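Local coordinates for putative cellulase CEL6 (Mycobacterium tuberculosis, PDB 1UP3), which probably hydrolyses internal beta-1,4-glucosidic bonds of cellulose as a family 6 endoglucanase, at residues A6-P14 and Y60-P71. Numbering follows the deposited sequence.
Sequences AGKPFYVDP and YTGAAQAAGAMP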
loop_
_atom_site.group_PDB
_atom_site.type_symbol
_atom_site.label_atom_id
_atom_site.label_comp_id
_atom_site.label_asym_id
_atom_site.label_seq_id
_atom_site.Cartn_x
_atom_site.Cartn_y
_atom_site.Cartn_z
ATOM N N ALA A 6 13.624 -10.442 -2.301
ATOM C CA ALA A 6 14.948 -10.271 -2.874
ATOM C C ALA A 6 15.007 -11.178 -4.115
ATOM O O ALA A 6 14.167 -12.032 -4.299
ATOM C CB ALA A 6 16.008 -10.610 -1.848
ATOM N N GLY A 7 15.937 -10.982 -5.015
ATOM C CA GLY A 7 15.960 -11.958 -6.113
ATOM C C GLY A 7 15.189 -11.667 -7.393
ATOM O O GLY A 7 15.563 -12.227 -8.423
ATOM N N LYS A 8 14.169 -10.798 -7.403
ATOM C CA LYS A 8 13.835 -10.193 -8.700
ATOM C C LYS A 8 13.317 -8.797 -8.621
ATOM O O LYS A 8 12.853 -8.373 -7.557
ATOM C CB LYS A 8 12.908 -11.077 -9.496
ATOM C CG LYS A 8 11.628 -11.304 -8.855
ATOM C CD LYS A 8 10.910 -12.509 -9.491
ATOM C CE LYS A 8 9.747 -12.947 -8.660
ATOM N NZ LYS A 8 10.241 -13.487 -7.340
ATOM N N PRO A 9 13.406 -8.057 -9.714
ATOM C CA PRO A 9 12.963 -6.680 -9.648
ATOM C C PRO A 9 11.465 -6.593 -9.422
ATOM O O PRO A 9 10.739 -7.516 -9.761
ATOM C CB PRO A 9 13.346 -6.096 -11.005
ATOM C CG PRO A 9 13.441 -7.262 -11.914
ATOM C CD PRO A 9 13.903 -8.427 -11.059
ATOM N N PHE A 10 11.026 -5.477 -8.845
ATOM C CA PHE A 10 9.610 -5.212 -8.714
ATOM C C PHE A 10 9.037 -4.809 -10.083
ATOM O O PHE A 10 9.686 -4.133 -10.891
ATOM C CB PHE A 10 9.359 -4.141 -7.646
ATOM C CG PHE A 10 9.849 -4.546 -6.279
ATOM C CD1 PHE A 10 9.255 -5.586 -5.616
ATOM C CD2 PHE A 10 10.929 -3.894 -5.693
ATOM C CE1 PHE A 10 9.693 -5.992 -4.372
ATOM C CE2 PHE A 10 11.408 -4.320 -4.437
ATOM C CZ PHE A 10 10.798 -5.359 -3.796
ATOM N N TYR A 11 7.800 -5.217 -10.330
ATOM C CA TYR A 11 7.152 -4.989 -11.628
ATOM C C TYR A 11 6.771 -3.541 -11.875
ATOM O O TYR A 11 6.114 -2.928 -11.042
ATOM C CB TYR A 11 5.915 -5.853 -11.698
ATOM C CG TYR A 11 5.130 -5.816 -13.002
ATOM C CD1 TYR A 11 5.729 -6.077 -14.211
ATOM C CD2 TYR A 11 3.765 -5.583 -12.990
ATOM C CE1 TYR A 11 4.970 -6.075 -15.409
ATOM C CE2 TYR A 11 3.039 -5.567 -14.139
ATOM C CZ TYR A 11 3.644 -5.811 -15.353
ATOM O OH TYR A 11 2.882 -5.782 -16.510
ATOM N N VAL A 12 7.180 -3.024 -13.033
ATOM C CA VAL A 12 6.763 -1.716 -13.493
ATOM C C VAL A 12 5.495 -1.902 -14.348
ATOM O O VAL A 12 5.537 -2.556 -15.407
ATOM C CB VAL A 12 7.848 -1.066 -14.273
ATOM C CG1 VAL A 12 7.351 0.277 -14.846
ATOM C CG2 VAL A 12 9.092 -0.868 -13.403
ATOM N N ASP A 13 4.391 -1.317 -13.899
ATOM C CA ASP A 13 3.099 -1.378 -14.590
ATOM C C ASP A 13 3.203 -0.566 -15.890
ATOM O O ASP A 13 3.367 0.665 -15.846
ATOM C CB ASP A 13 2.041 -0.775 -13.677
ATOM C CG ASP A 13 0.644 -0.815 -14.270
ATOM O OD1 ASP A 13 0.502 -1.152 -15.473
ATOM O OD2 ASP A 13 -0.338 -0.398 -13.593
ATOM N N PRO A 14 3.142 -1.214 -17.050
ATOM C CA PRO A 14 3.324 -0.487 -18.318
ATOM C C PRO A 14 2.110 0.369 -18.719
ATOM O O PRO A 14 2.215 1.109 -19.699
ATOM C CB PRO A 14 3.540 -1.625 -19.336
ATOM C CG PRO A 14 2.768 -2.724 -18.776
ATOM C CD PRO A 14 2.902 -2.655 -17.265
ATOM N N TYR A 60 -2.583 -9.814 -13.985
ATOM C CA TYR A 60 -1.505 -8.941 -13.498
ATOM C C TYR A 60 -0.306 -9.758 -12.999
ATOM O O TYR A 60 0.861 -9.451 -13.357
ATOM C CB TYR A 60 -2.034 -8.014 -12.395
ATOM C CG TYR A 60 -1.090 -6.860 -12.107
ATOM C CD1 TYR A 60 -1.183 -5.665 -12.828
ATOM C CD2 TYR A 60 -0.190 -6.913 -11.076
ATOM C CE1 TYR A 60 -0.347 -4.613 -12.562
ATOM C CE2 TYR A 60 0.655 -5.839 -10.802
ATOM C CZ TYR A 60 0.569 -4.710 -11.556
ATOM O OH TYR A 60 1.377 -3.610 -11.285
ATOM N N THR A 61 -0.565 -10.800 -12.226
ATOM C CA THR A 61 0.531 -11.613 -11.687
ATOM C C THR A 61 1.223 -12.398 -12.813
ATOM O O THR A 61 2.436 -12.590 -12.827
ATOM C CB THR A 61 0.116 -12.536 -10.556
ATOM O OG1 THR A 61 -0.865 -13.461 -10.987
ATOM C CG2 THR A 61 -0.528 -11.765 -9.419
ATOM N N GLY A 62 0.440 -12.833 -13.780
ATOM C CA GLY A 62 0.990 -13.517 -14.938
ATOM C C GLY A 62 1.834 -12.597 -15.813
ATOM O O GLY A 62 2.875 -13.026 -16.342
ATOM N N ALA A 63 1.420 -11.332 -15.969
ATOM C CA ALA A 63 2.207 -10.363 -16.717
ATOM C C ALA A 63 3.526 -10.070 -16.016
ATOM O O ALA A 63 4.572 -9.961 -16.652
ATOM C CB ALA A 63 1.433 -9.068 -16.925
ATOM N N ALA A 64 3.469 -9.976 -14.696
ATOM C CA ALA A 64 4.674 -9.716 -13.928
ATOM C C ALA A 64 5.646 -10.882 -14.074
ATOM O O ALA A 64 6.836 -10.682 -14.318
ATOM C CB ALA A 64 4.315 -9.460 -12.488
ATOM N N GLN A 65 5.129 -12.087 -13.988
ATOM C CA GLN A 65 5.947 -13.304 -14.180
ATOM C C GLN A 65 6.578 -13.333 -15.555
ATOM O O GLN A 65 7.761 -13.716 -15.689
ATOM C CB GLN A 65 5.132 -14.556 -13.966
ATOM C CG GLN A 65 5.885 -15.848 -14.141
ATOM C CD GLN A 65 5.129 -17.014 -13.574
ATOM O OE1 GLN A 65 4.068 -17.337 -14.083
ATOM N NE2 GLN A 65 5.637 -17.607 -12.491
ATOM N N ALA A 66 5.822 -12.928 -16.560
ATOM C CA ALA A 66 6.359 -12.855 -17.939
ATOM C C ALA A 66 7.476 -11.837 -18.091
ATOM O O ALA A 66 8.262 -11.916 -19.046
ATOM C CB ALA A 66 5.223 -12.587 -18.930
ATOM N N ALA A 67 7.481 -10.806 -17.220
ATOM C CA ALA A 67 8.537 -9.796 -17.163
ATOM C C ALA A 67 9.678 -10.147 -16.217
ATOM O O ALA A 67 10.598 -9.363 -16.069
ATOM C CB ALA A 67 7.931 -8.441 -16.777
ATOM N N GLY A 68 9.639 -11.328 -15.609
ATOM C CA GLY A 68 10.646 -11.753 -14.651
ATOM C C GLY A 68 10.666 -10.915 -13.390
ATOM O O GLY A 68 11.728 -10.694 -12.808
ATOM N N ALA A 69 9.483 -10.478 -12.958
ATOM C CA ALA A 69 9.365 -9.474 -11.917
ATOM C C ALA A 69 8.324 -9.817 -10.854
ATOM O O ALA A 69 7.379 -10.581 -11.118
ATOM C CB ALA A 69 9.001 -8.108 -12.529
ATOM N N MET A 70 8.472 -9.216 -9.664
ATOM C CA MET A 70 7.547 -9.407 -8.545
ATOM C C MET A 70 6.441 -8.344 -8.593
ATOM O O MET A 70 6.734 -7.170 -8.456
ATOM C CB MET A 70 8.293 -9.291 -7.201
ATOM C CG MET A 70 7.415 -9.336 -5.969
ATOM S SD MET A 70 6.528 -10.825 -5.721
ATOM C CE MET A 70 7.727 -11.859 -5.019
ATOM N N PRO A 71 5.188 -8.772 -8.757
ATOM C CA PRO A 71 4.070 -7.823 -8.720
ATOM C C PRO A 71 3.756 -7.449 -7.282
ATOM O O PRO A 71 3.851 -8.290 -6.404
ATOM C CB PRO A 71 2.929 -8.608 -9.347
ATOM C CG PRO A 71 3.205 -9.966 -8.979
ATOM C CD PRO A 71 4.709 -10.151 -8.957
#
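Tyr60 meets Tyr11 in a T-shaped pair: the CD2–CE2 edge of Tyr11 points at the face of Tyr60, with planes at 81° and ring centroids 5.2 Å apart. The Tyr60 hydroxyl end also lies against CB of Asp13, whose carboxylate is engaged by Arg262 and by the backbone N of Ala15, while Tyr42 stacks on the Tyr60 ring. One turn on, Ala63 CB touches Tyr11 OH, and Ala64 lies over one face of the Tyr11 ring, its CA 3.9 Å from the centroid in a CH-pi contact. With CG anti to the backbone N (chi1 -177°), the Tyr11 side chain extends across the end of helix 50-66, and just beyond it Ala67 CB comes obliquely to CE1. Gly68, at positive phi, turns the chain out of the helical path in a Schellman motif, and its carbonyl O lies beside Lys8 CB and Pro9 CD. Ala69 then packs its methyl 3.9 Å from Tyr11 CB. At Met70 the backbones form a single beta bridge opposite Phe10: Met70 N donates to Pro9 O (2.8 Å) in the plane of the Pro9 carbonyl, whereas Tyr11 N reaches Met70 O (2.9 Å) from 48° out of the Met70 carbonyl plane. The Met70 side chain, bent at chi2 and chi3, brings CE within 3.8 Å of Lys8 NZ; its CB meets Phe10 CD1 at 4.1 Å. The loop before helix 17-24 thus packs on the exit of helix 50-66, the beta-alpha-beta crossover between parallel strands 42-44 and 72-75. Small alanines let an aromatic ring lie close on that helix, while two backbone bonds tie residues 9-11 to the chain just before strand 72-75. The Tyr11 hydroxyl is satisfied by a hydrogen bond to a bound polyether, probably from the crystallisation liquor.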